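Local coordinates for galacto-N-biose/lacto-N-biose I transporter substrate-binding protein (Bifidobacterium longum, PDB 2Z8F) that binds lacto-N-biose-type sugars, here lacto-N-tetraose, as the substrate-binding protein of an ABC transporter for galacto-N-biose and lacto-N-biose I, at residues H22-S27 against L77-Y82; F311-P316 against A327-A332; G191-K196 against T362-F367; P131-Y136 against W269-L274. All blocks are in the same frame, centred on the assembly; numbering follows the deposited sequence.

How the contacts relate
The protein has the two-lobed build of bacterial solute-binding proteins, with the glycan held between the lobes. Contact 1 joins the end of strand 16-22 to strand 77-81, neighbours in the six-stranded mixed sheet. Contact 2 lies about 16 Å from it, centre to centre, where helix 301-311 passes into helix 315-320. Contact 4 pairs strands 132-137 and 269-273 of the three-stranded sheet, on the opposite side of the chain's centre from contact 1. Contact 3 sets strand 193-196 against the loop before helix 367-380. The segments of contacts 3 and 4 alternate along the chain, and contact 2 falls within the loop that contact 3 closes. Only contact 1 touches the glycan; the others lie farther off.

Contact 1 (H22-S27 against L77-Y82); sequences HRLPDS and LAQVGY. With GAL (beta-D-galactopyranose), chain C; NAG (2-acetamido-2-deoxy-beta-D-glucopyranose), chain B.
Q79 and R23 meet at the sugar, and hydrogen bonds do most of the work. Q79 CG stands anti to the backbone N (chi1 180°), and the extended chain carries the amide across to 22-27. Its OE1 accepts from R23 N at 2.9 Å, in a fairly straight bond (160°) with the donor above the carbonyl plane. On the other side of the amide, NE2 donates to GAL O4 at 2.9 Å and also bonds to S290. R23 NH1 makes weak bonds to NAG O7 (3.0 Å) and NAG O3 (3.1 Å). A water accepts from R23 NE and donates to Q79 O. L24 N donates to H22 ND1 in the ring plane.

Charge comes next: R23 NH2 forms a salt bridge with E84. The R23 and Q79 side chains cross at about a right angle, with Q79 NE2 3.8 Å above the guanidinium plane, toward its rim, and the planes 22° apart. L24 CD2 lies against the GAL O4 hydroxyl, 3.7 Å away.

With an alanine at Q79, GAL O4 and R23 N would probably each lose a mate, and R23 would be freer to turn.

One amide joins protein backbone to galactose, while the arginine held by E84 reaches the N-acetylglucosamine.

Contact 2 (F311-P316 against A327-A332); sequences FNTQVP and ATTEDA
The flat carboxylate of E330 meets the puckered ring of P316, and the side chains cross at about a right angle. E330 OE1 lies 3.6 Å from P316 CD. Farther back, the ring of F311 has N312 OD1, which is hydrogen-bonded to Q127 NE2, at its edge, in plane, and meets Y20 edge-to-face.

V315 fills the middle of the contact. It and E330 slide past each other in opposite directions, with V315 CB 3.6 Å from E330 CG. V315 CG1 stands anti to the backbone N (chi1 168°), which turns it to A332 CB at 4.0 Å. The other methyl, CG2, packs on A327 CB, also at 4.0 Å. A327 CB sits 3.3 Å from N312 O. T313 crosses T329, and T313 CB is 3.7 Å from T329 OG1.

Waters do the polar bridging. One donates to N312 O and accepts from A327 N. Another donates to T313 O and to E330 OE2, and accepts from T329 OG1.

T313 OG1 bonds back to D309 at the end of helix 301-311, and Q314 is the N-cap of helix 315-320. The 327-332 loop therefore covers the turn between two helices, while A332 also touches helix 347-356.

Contact 3 (G191-K196 against T362-F367); sequences GWYKVK and TYMPGF
Y193 is held by M364 on one face of its ring and by W192 CB on the opposite face. M364 CG makes a CH-pi contact, 3.5 Å from the ring centroid and 9° off the normal. The sulfur sits obliquely, in a Met-aromatic contact with M364 SD 3.4 Å from Y193 CE1. M364 CG lies between its backbone N and carbonyl carbon (chi1 46°), a torsion that sets it over the ring.

The rim of the ring is filled too. T362 O lies at its edge, near the plane, 3.3 Å from Y193 CD2. Y193 OH comes in the plane of the F367 ring, at its edge, 3.6 Å from F367 CE1. That hydroxyl is hydrogen-bonded to S399 of helix 389-405.

A second shell sets these groups in place. A water accepts from Y193 N (3.0 Å) and donates to T362 O (2.6 Å). Y363 CD1 covers one face of the F367 ring. M364 to F367 form a type II turn, and G366 has backbone angles that call for glycine.

Trading the phenol ring of Y193 for a leucine is likely to leave S399 OG without this partner and M364 CG without the face it lies on.

The contact is mostly carbon and sulfur against an aromatic ring. One water joins the two backbones, and the phenol reaches a polar partner on a third element, so that buried hydroxyl is satisfied.

Contact 4 (P131-Y136 against W269-L274); sequences PLVYFY and WQVAQL
V271 sits between F135 and V133 at the apolar centre of this strand pair. F135 and V271 lie side by side and point the same way, with F135 CD1 3.8 Å from V271 CG2. The other methyl, V271 CG1, meets V133 CG2 at 4.0 Å.

Y134, Y136, Q270 and A272 occupy the other face of the sheet. With chi1 at 70° the Y136 ring swings over toward the partner strand. There Y136 CE2 reaches A272 CB at 3.8 Å, and Y136 CZ lies 3.5 Å from Q270 CB. The rim of the Y134 ring meets A272 CB near its plane. At one end the W269 indole packs against the Y136 backbone, with Y136 N at its edge, in plane. At the other, L274 CG rests 3.6 Å from L132 O.

The backbone forms the polar edge. Y134 and A272 exchange two hydrogen bonds, the straighter being A272 N to Y134 O at 2.8 Å (170°). Y136 and Q270 exchange another two. Past the last pair, a water donates to L132 O and Q273 OE1 and accepts from L274 N. Q273 NE2 is hydrogen-bonded to E350.

Strand 132-137 is the middle of a three-stranded antiparallel sheet, with 269-273 at one border and 246-250 at the other. Helix 347-356 packs on V133 and V271, and F257 of helix 254-261 meets F135 and W269 edge-to-face.

Contact 1 (H22-S27 against L77-Y82)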
# COMPACT_ATOMS: atom_id res chain seq x y z
N HIS A 22 4.22 15.08 -0.99
CA HIS A 22 3.40 13.88 -0.96
C HIS A 22 3.55 13.10 -2.27
O HIS A 22 4.09 13.63 -3.28
CB HIS A 22 1.94 14.26 -0.76
CG HIS A 22 1.35 14.99 -1.93
ND1 HIS A 22 0.84 14.34 -3.03
CD2 HIS A 22 1.25 16.32 -2.20
CE1 HIS A 22 0.43 15.23 -3.92
NE2 HIS A 22 0.67 16.44 -3.44
N ARG A 23 3.05 11.87 -2.29
CA ARG A 23 2.96 11.12 -3.53
C ARG A 23 1.54 10.57 -3.75
O ARG A 23 1.34 9.45 -4.22
CB ARG A 23 4.07 10.07 -3.65
CG ARG A 23 4.24 9.16 -2.41
CD ARG A 23 5.36 8.14 -2.67
NE ARG A 23 5.67 7.29 -1.52
CZ ARG A 23 5.10 6.11 -1.27
NH1 ARG A 23 4.11 5.65 -2.03
NH2 ARG A 23 5.54 5.41 -0.21
N LEU A 24 0.54 11.42 -3.47
CA LEU A 24 -0.82 11.09 -3.80
C LEU A 24 -1.06 11.31 -5.29
O LEU A 24 -0.38 12.17 -5.89
CB LEU A 24 -1.81 11.91 -2.93
CG LEU A 24 -1.64 11.66 -1.41
CD1 LEU A 24 -2.62 12.51 -0.60
CD2 LEU A 24 -1.77 10.18 -1.02
N PRO A 25 -2.00 10.55 -5.89
CA PRO A 25 -2.11 10.53 -7.35
C PRO A 25 -2.55 11.84 -8.00
O PRO A 25 -2.06 12.16 -9.08
CB PRO A 25 -3.11 9.39 -7.63
CG PRO A 25 -3.87 9.18 -6.33
CD PRO A 25 -2.92 9.59 -5.23
N ASP A 26 -3.46 12.59 -7.38
CA ASP A 26 -3.90 13.87 -7.99
C ASP A 26 -4.40 13.65 -9.44
O ASP A 26 -4.18 14.49 -10.34
CB ASP A 26 -2.76 14.92 -7.96
CG ASP A 26 -2.73 15.75 -6.66
OD1 ASP A 26 -3.71 15.75 -5.87
OD2 ASP A 26 -1.70 16.45 -6.45
N SER A 27 -5.09 12.54 -9.67
CA SER A 27 -5.67 12.21 -10.98
C SER A 27 -6.94 13.00 -11.26
O SER A 27 -7.54 13.56 -10.36
CB SER A 27 -6.05 10.74 -11.03
OG SER A 27 -4.92 9.93 -10.84
N LEU A 77 7.29 18.16 6.15
CA LEU A 77 6.42 17.00 6.17
C LEU A 77 6.61 16.21 4.89
O LEU A 77 6.69 16.80 3.80
CB LEU A 77 4.96 17.44 6.24
CG LEU A 77 4.46 18.05 7.55
CD1 LEU A 77 3.10 18.70 7.38
CD2 LEU A 77 4.41 16.95 8.65
N ALA A 78 6.64 14.89 5.00
CA ALA A 78 6.76 14.05 3.81
C ALA A 78 6.01 12.74 3.97
O ALA A 78 6.08 12.11 5.04
CB ALA A 78 8.24 13.76 3.52
N GLN A 79 5.34 12.31 2.91
CA GLN A 79 4.68 11.01 2.94
C GLN A 79 5.74 9.91 3.11
O GLN A 79 6.73 9.90 2.38
CB GLN A 79 3.89 10.77 1.65
CG GLN A 79 3.18 9.41 1.63
CD GLN A 79 2.30 9.24 0.43
OE1 GLN A 79 1.93 10.21 -0.24
NE2 GLN A 79 1.94 7.99 0.14
N VAL A 80 5.53 9.00 4.06
CA VAL A 80 6.48 7.92 4.30
C VAL A 80 5.62 6.70 4.57
O VAL A 80 4.77 6.73 5.47
CB VAL A 80 7.36 8.22 5.54
CG1 VAL A 80 8.23 7.01 5.90
CG2 VAL A 80 8.23 9.46 5.28
N GLY A 81 5.83 5.65 3.78
CA GLY A 81 5.01 4.45 3.90
C GLY A 81 5.29 3.85 5.27
O GLY A 81 6.38 4.02 5.80
N TYR A 82 4.31 3.14 5.85
CA TYR A 82 4.62 2.44 7.11
C TYR A 82 5.83 1.53 6.97
O TYR A 82 6.67 1.46 7.87
CB TYR A 82 3.43 1.62 7.59
CG TYR A 82 2.17 2.44 7.78
CD1 TYR A 82 2.17 3.61 8.55
CD2 TYR A 82 0.98 2.04 7.19
CE1 TYR A 82 0.98 4.37 8.73
CE2 TYR A 82 -0.21 2.76 7.35
CZ TYR A 82 -0.20 3.93 8.13
OH TYR A 82 -1.37 4.65 8.29
C1 GAL C . 0.55 3.91 -2.49
C2 GAL C . 0.72 4.12 -0.99
C3 GAL C . -0.64 4.42 -0.38
C4 GAL C . -1.30 5.62 -1.10
C5 GAL C . -1.39 5.35 -2.60
C6 GAL C . -1.91 6.55 -3.39
O2 GAL C . 1.21 2.92 -0.42
O3 GAL C . -0.45 4.68 0.99
O4 GAL C . -0.51 6.74 -0.80
O5 GAL C . -0.10 5.04 -3.11
O6 GAL C . -2.26 6.13 -4.69
C1 NAG B . 3.79 1.95 -5.64
C2 NAG B . 3.34 2.52 -4.30
C3 NAG B . 1.91 3.10 -4.30
C4 NAG B . 1.72 4.01 -5.55
C5 NAG B . 2.13 3.20 -6.78
C6 NAG B . 1.83 3.95 -8.09
C7 NAG B . 4.17 1.68 -2.19
C8 NAG B . 4.19 0.53 -1.22
N2 NAG B . 3.46 1.46 -3.28
O3 NAG B . 1.86 3.77 -3.05
O4 NAG B . 0.36 4.34 -5.66
O5 NAG B . 3.51 2.89 -6.66
O6 NAG B . 2.64 5.09 -8.14
O7 NAG B . 4.76 2.73 -1.91
O HOH W 1 7.58 7.94 0.50

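Contact 2 (F311-P316 against A327-A332)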
# COMPACT_ATOMS: atom_id res chain seq x y z
N PHE A 311 -5.26 17.89 7.91
CA PHE A 311 -5.23 17.31 6.57
C PHE A 311 -5.67 15.85 6.60
O PHE A 311 -6.49 15.42 5.79
CB PHE A 311 -3.83 17.45 5.93
CG PHE A 311 -3.78 17.02 4.50
CD1 PHE A 311 -4.05 17.92 3.47
CD2 PHE A 311 -3.47 15.70 4.17
CE1 PHE A 311 -4.00 17.51 2.15
CE2 PHE A 311 -3.43 15.27 2.88
CZ PHE A 311 -3.68 16.18 1.83
N ASN A 312 -5.14 15.10 7.56
CA ASN A 312 -5.42 13.66 7.64
C ASN A 312 -6.80 13.33 8.17
O ASN A 312 -7.18 12.15 8.24
CB ASN A 312 -4.35 12.96 8.49
CG ASN A 312 -3.06 12.76 7.74
OD1 ASN A 312 -2.89 13.22 6.60
ND2 ASN A 312 -2.12 12.05 8.37
N THR A 313 -7.56 14.36 8.56
CA THR A 313 -8.97 14.17 8.94
C THR A 313 -9.97 14.76 7.92
O THR A 313 -11.17 14.83 8.20
CB THR A 313 -9.28 14.66 10.41
OG1 THR A 313 -8.91 16.03 10.57
CG2 THR A 313 -8.51 13.83 11.44
N GLN A 314 -9.48 15.15 6.74
CA GLN A 314 -10.39 15.56 5.64
C GLN A 314 -10.87 14.33 4.89
O GLN A 314 -10.54 14.10 3.72
CB GLN A 314 -9.70 16.58 4.70
CG GLN A 314 -9.21 17.85 5.44
CD GLN A 314 -10.30 18.42 6.35
OE1 GLN A 314 -11.34 18.88 5.88
NE2 GLN A 314 -10.08 18.35 7.66
N VAL A 315 -11.66 13.51 5.57
CA VAL A 315 -11.99 12.18 5.09
C VAL A 315 -12.49 12.11 3.64
O VAL A 315 -11.90 11.38 2.83
CB VAL A 315 -12.88 11.45 6.12
CG1 VAL A 315 -13.49 10.17 5.55
CG2 VAL A 315 -12.03 11.16 7.37
N PRO A 316 -13.57 12.82 3.30
CA PRO A 316 -14.04 12.69 1.91
C PRO A 316 -12.96 13.05 0.86
O PRO A 316 -12.87 12.39 -0.17
CB PRO A 316 -15.22 13.66 1.83
CG PRO A 316 -15.66 13.84 3.27
CD PRO A 316 -14.45 13.70 4.11
N ALA A 327 -8.01 8.02 9.80
CA ALA A 327 -8.84 8.85 10.69
C ALA A 327 -10.08 8.13 11.12
O ALA A 327 -10.68 7.39 10.34
CB ALA A 327 -9.22 10.14 9.97
N THR A 328 -10.51 8.37 12.37
CA THR A 328 -11.73 7.79 12.87
C THR A 328 -12.75 8.88 13.21
O THR A 328 -13.77 8.61 13.80
CB THR A 328 -11.46 6.96 14.14
OG1 THR A 328 -10.69 7.76 15.04
CG2 THR A 328 -10.70 5.66 13.79
N THR A 329 -12.47 10.10 12.78
CA THR A 329 -13.30 11.26 13.12
C THR A 329 -14.67 11.25 12.44
O THR A 329 -15.62 11.86 12.95
CB THR A 329 -12.56 12.56 12.80
OG1 THR A 329 -12.04 12.44 11.47
CG2 THR A 329 -11.40 12.78 13.76
N GLU A 330 -14.78 10.57 11.29
CA GLU A 330 -16.04 10.40 10.57
C GLU A 330 -15.92 9.17 9.69
O GLU A 330 -14.80 8.78 9.35
CB GLU A 330 -16.39 11.63 9.72
CG GLU A 330 -15.38 11.96 8.65
CD GLU A 330 -15.78 13.17 7.82
OE1 GLU A 330 -16.60 13.02 6.88
OE2 GLU A 330 -15.25 14.26 8.11
N ASP A 331 -17.05 8.55 9.33
CA ASP A 331 -17.04 7.34 8.50
C ASP A 331 -16.64 7.71 7.06
O ASP A 331 -17.13 8.69 6.51
CB ASP A 331 -18.41 6.65 8.47
CG ASP A 331 -18.80 5.97 9.79
OD1 ASP A 331 -17.92 5.60 10.61
OD2 ASP A 331 -20.02 5.79 10.01
N ALA A 332 -15.76 6.91 6.46
CA ALA A 332 -15.49 7.04 5.03
C ALA A 332 -16.68 6.50 4.24
O ALA A 332 -17.27 5.47 4.60
CB ALA A 332 -14.21 6.31 4.65
O HOH W 2 -6.62 9.58 7.75
O HOH W 3 -13.23 14.38 9.87

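Contact 3 (G191-K196 against T362-F367)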
# COMPACT_ATOMS: atom_id res chain seq x y z
N GLY A 191 4.23 -12.64 10.59
CA GLY A 191 5.35 -11.74 10.35
C GLY A 191 6.57 -12.48 9.84
O GLY A 191 6.74 -13.69 10.05
N TRP A 192 7.42 -11.73 9.16
CA TRP A 192 8.74 -12.19 8.74
C TRP A 192 9.88 -11.71 9.64
O TRP A 192 10.97 -12.25 9.58
CB TRP A 192 9.05 -11.64 7.34
CG TRP A 192 8.25 -12.24 6.25
CD1 TRP A 192 7.37 -13.29 6.33
CD2 TRP A 192 8.33 -11.89 4.86
NE1 TRP A 192 6.85 -13.59 5.08
CE2 TRP A 192 7.45 -12.75 4.16
CE3 TRP A 192 9.07 -10.93 4.15
CZ2 TRP A 192 7.27 -12.67 2.77
CZ3 TRP A 192 8.90 -10.87 2.77
CH2 TRP A 192 8.01 -11.72 2.10
N TYR A 193 9.63 -10.66 10.42
CA TYR A 193 10.70 -9.94 11.11
C TYR A 193 10.34 -9.71 12.56
O TYR A 193 9.27 -9.17 12.84
CB TYR A 193 10.96 -8.58 10.45
CG TYR A 193 11.22 -8.66 8.96
CD1 TYR A 193 12.36 -9.29 8.46
CD2 TYR A 193 10.34 -8.08 8.05
CE1 TYR A 193 12.59 -9.39 7.08
CE2 TYR A 193 10.56 -8.16 6.66
CZ TYR A 193 11.70 -8.79 6.20
OH TYR A 193 11.94 -8.84 4.83
N LYS A 194 11.19 -10.16 13.47
CA LYS A 194 10.97 -9.90 14.90
C LYS A 194 12.26 -9.53 15.60
O LYS A 194 13.32 -10.08 15.29
CB LYS A 194 10.32 -11.08 15.60
CG LYS A 194 10.85 -12.43 15.24
CD LYS A 194 10.70 -13.38 16.42
CE LYS A 194 11.28 -14.75 16.09
NZ LYS A 194 11.21 -15.68 17.25
N VAL A 195 12.17 -8.56 16.52
CA VAL A 195 13.29 -8.21 17.36
C VAL A 195 13.28 -9.17 18.55
O VAL A 195 12.25 -9.35 19.21
CB VAL A 195 13.22 -6.75 17.85
CG1 VAL A 195 14.27 -6.49 18.90
CG2 VAL A 195 13.45 -5.80 16.69
N LYS A 196 14.41 -9.81 18.77
CA LYS A 196 14.56 -10.68 19.92
C LYS A 196 15.70 -10.11 20.73
O LYS A 196 16.84 -10.55 20.64
CB LYS A 196 14.79 -12.13 19.49
CG LYS A 196 13.51 -12.85 19.10
CD LYS A 196 13.47 -14.30 19.60
CE LYS A 196 13.98 -14.44 21.04
NZ LYS A 196 13.65 -15.76 21.69
N THR A 362 5.47 -6.27 11.02
CA THR A 362 6.66 -5.45 11.27
C THR A 362 7.55 -5.46 10.02
O THR A 362 7.83 -6.53 9.47
CB THR A 362 7.44 -6.00 12.50
OG1 THR A 362 6.61 -5.85 13.66
CG2 THR A 362 8.77 -5.26 12.71
N TYR A 363 7.97 -4.27 9.57
CA TYR A 363 8.97 -4.15 8.51
C TYR A 363 10.34 -3.82 9.08
O TYR A 363 10.51 -2.82 9.77
CB TYR A 363 8.57 -3.06 7.50
CG TYR A 363 7.31 -3.40 6.76
CD1 TYR A 363 7.34 -4.14 5.56
CD2 TYR A 363 6.06 -3.00 7.26
CE1 TYR A 363 6.17 -4.45 4.87
CE2 TYR A 363 4.89 -3.29 6.59
CZ TYR A 363 4.92 -4.02 5.41
OH TYR A 363 3.76 -4.30 4.75
N MET A 364 11.34 -4.66 8.76
CA MET A 364 12.72 -4.33 9.15
C MET A 364 13.19 -3.02 8.52
O MET A 364 12.77 -2.69 7.40
CB MET A 364 13.69 -5.44 8.70
CG MET A 364 13.47 -5.91 7.25
SD MET A 364 14.88 -6.89 6.68
CE MET A 364 15.93 -5.60 6.06
N PRO A 365 14.09 -2.32 9.19
CA PRO A 365 14.75 -1.17 8.51
C PRO A 365 15.52 -1.66 7.29
O PRO A 365 16.30 -2.61 7.41
CB PRO A 365 15.70 -0.62 9.56
CG PRO A 365 15.76 -1.64 10.67
CD PRO A 365 14.55 -2.52 10.57
N GLY A 366 15.33 -1.01 6.14
CA GLY A 366 15.98 -1.46 4.91
C GLY A 366 15.14 -2.36 4.02
O GLY A 366 15.62 -2.97 3.05
N PHE A 367 13.84 -2.44 4.33
CA PHE A 367 12.94 -3.30 3.57
C PHE A 367 12.89 -2.91 2.08
O PHE A 367 12.56 -3.73 1.23
CB PHE A 367 11.52 -3.29 4.17
CG PHE A 367 10.59 -4.24 3.50
CD1 PHE A 367 10.65 -5.63 3.77
CD2 PHE A 367 9.65 -3.80 2.57
CE1 PHE A 367 9.80 -6.52 3.12
CE2 PHE A 367 8.79 -4.68 1.92
CZ PHE A 367 8.86 -6.05 2.19
O HOH W 4 7.12 -9.00 10.07

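Contact 4 (P131-Y136 against W269-L274)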
# COMPACT_ATOMS: atom_id res chain seq x y z
N PRO A 131 -5.26 -2.50 2.96
CA PRO A 131 -5.63 -3.92 2.96
C PRO A 131 -5.80 -4.45 1.56
O PRO A 131 -6.28 -3.75 0.65
CB PRO A 131 -7.00 -3.91 3.67
CG PRO A 131 -7.53 -2.51 3.41
CD PRO A 131 -6.32 -1.64 3.50
N LEU A 132 -5.36 -5.69 1.35
CA LEU A 132 -5.57 -6.34 0.07
C LEU A 132 -6.96 -6.94 -0.07
O LEU A 132 -7.51 -7.57 0.86
CB LEU A 132 -4.47 -7.40 -0.17
CG LEU A 132 -3.08 -6.83 -0.34
CD1 LEU A 132 -1.96 -7.83 0.04
CD2 LEU A 132 -2.88 -6.43 -1.82
N VAL A 133 -7.55 -6.74 -1.25
CA VAL A 133 -8.89 -7.24 -1.58
C VAL A 133 -8.88 -7.85 -2.99
O VAL A 133 -7.81 -7.94 -3.62
CB VAL A 133 -9.97 -6.11 -1.44
CG1 VAL A 133 -10.05 -5.61 -0.04
CG2 VAL A 133 -9.62 -4.90 -2.38
N TYR A 134 -10.05 -8.26 -3.47
CA TYR A 134 -10.16 -8.90 -4.78
C TYR A 134 -11.16 -8.15 -5.65
O TYR A 134 -12.31 -7.99 -5.26
CB TYR A 134 -10.59 -10.36 -4.62
CG TYR A 134 -10.60 -11.14 -5.91
CD1 TYR A 134 -9.42 -11.37 -6.62
CD2 TYR A 134 -11.79 -11.67 -6.42
CE1 TYR A 134 -9.43 -12.11 -7.83
CE2 TYR A 134 -11.80 -12.42 -7.62
CZ TYR A 134 -10.63 -12.63 -8.32
OH TYR A 134 -10.65 -13.36 -9.49
N PHE A 135 -10.70 -7.60 -6.78
CA PHE A 135 -11.59 -6.95 -7.73
C PHE A 135 -11.93 -7.97 -8.81
O PHE A 135 -11.04 -8.68 -9.32
CB PHE A 135 -10.88 -5.78 -8.48
CG PHE A 135 -10.51 -4.57 -7.63
CD1 PHE A 135 -10.92 -4.43 -6.30
CD2 PHE A 135 -9.78 -3.52 -8.21
CE1 PHE A 135 -10.55 -3.31 -5.56
CE2 PHE A 135 -9.43 -2.39 -7.50
CZ PHE A 135 -9.82 -2.28 -6.13
N TYR A 136 -13.20 -8.03 -9.21
CA TYR A 136 -13.58 -8.96 -10.29
C TYR A 136 -14.79 -8.46 -11.06
O TYR A 136 -15.63 -7.73 -10.50
CB TYR A 136 -13.83 -10.40 -9.76
CG TYR A 136 -15.08 -10.50 -8.93
CD1 TYR A 136 -16.25 -11.06 -9.44
CD2 TYR A 136 -15.10 -9.98 -7.64
CE1 TYR A 136 -17.41 -11.12 -8.68
CE2 TYR A 136 -16.25 -10.03 -6.88
CZ TYR A 136 -17.40 -10.59 -7.40
OH TYR A 136 -18.52 -10.61 -6.59
N TRP A 269 -18.20 -4.53 -12.27
CA TRP A 269 -17.12 -4.81 -11.31
C TRP A 269 -17.63 -4.88 -9.88
O TRP A 269 -18.61 -4.21 -9.52
CB TRP A 269 -15.97 -3.82 -11.42
CG TRP A 269 -15.16 -3.95 -12.67
CD1 TRP A 269 -15.35 -3.28 -13.86
CD2 TRP A 269 -14.05 -4.82 -12.88
NE1 TRP A 269 -14.40 -3.67 -14.78
CE2 TRP A 269 -13.59 -4.62 -14.20
CE3 TRP A 269 -13.37 -5.74 -12.06
CZ2 TRP A 269 -12.50 -5.30 -14.73
CZ3 TRP A 269 -12.27 -6.44 -12.60
CH2 TRP A 269 -11.85 -6.21 -13.93
N GLN A 270 -17.00 -5.74 -9.08
CA GLN A 270 -17.32 -5.90 -7.67
C GLN A 270 -16.03 -6.03 -6.87
O GLN A 270 -14.97 -6.37 -7.43
CB GLN A 270 -18.16 -7.17 -7.44
CG GLN A 270 -19.54 -7.17 -8.08
CD GLN A 270 -20.49 -6.25 -7.34
OE1 GLN A 270 -20.66 -5.09 -7.69
NE2 GLN A 270 -21.09 -6.77 -6.29
N VAL A 271 -16.12 -5.77 -5.57
CA VAL A 271 -15.02 -6.00 -4.64
C VAL A 271 -15.43 -7.15 -3.73
O VAL A 271 -16.56 -7.19 -3.23
CB VAL A 271 -14.71 -4.76 -3.79
CG1 VAL A 271 -13.63 -5.05 -2.74
CG2 VAL A 271 -14.26 -3.61 -4.70
N ALA A 272 -14.51 -8.09 -3.55
CA ALA A 272 -14.70 -9.21 -2.60
C ALA A 272 -13.50 -9.25 -1.65
O ALA A 272 -12.43 -8.78 -1.97
CB ALA A 272 -14.77 -10.51 -3.36
N GLN A 273 -13.69 -9.83 -0.46
CA GLN A 273 -12.56 -10.17 0.39
C GLN A 273 -11.69 -11.23 -0.29
O GLN A 273 -12.20 -12.01 -1.09
CB GLN A 273 -13.07 -10.73 1.71
CG GLN A 273 -13.95 -9.76 2.51
CD GLN A 273 -13.26 -8.44 2.79
OE1 GLN A 273 -12.15 -8.40 3.34
NE2 GLN A 273 -13.92 -7.33 2.42
N LEU A 274 -10.39 -11.24 0.01
CA LEU A 274 -9.53 -12.32 -0.45
C LEU A 274 -10.08 -13.65 -0.01
O LEU A 274 -10.51 -13.79 1.14
CB LEU A 274 -8.16 -12.17 0.16
CG LEU A 274 -7.27 -11.02 -0.27
CD1 LEU A 274 -5.96 -11.24 0.45
CD2 LEU A 274 -7.06 -11.06 -1.77
O HOH W 5 -9.65 -9.00 1.79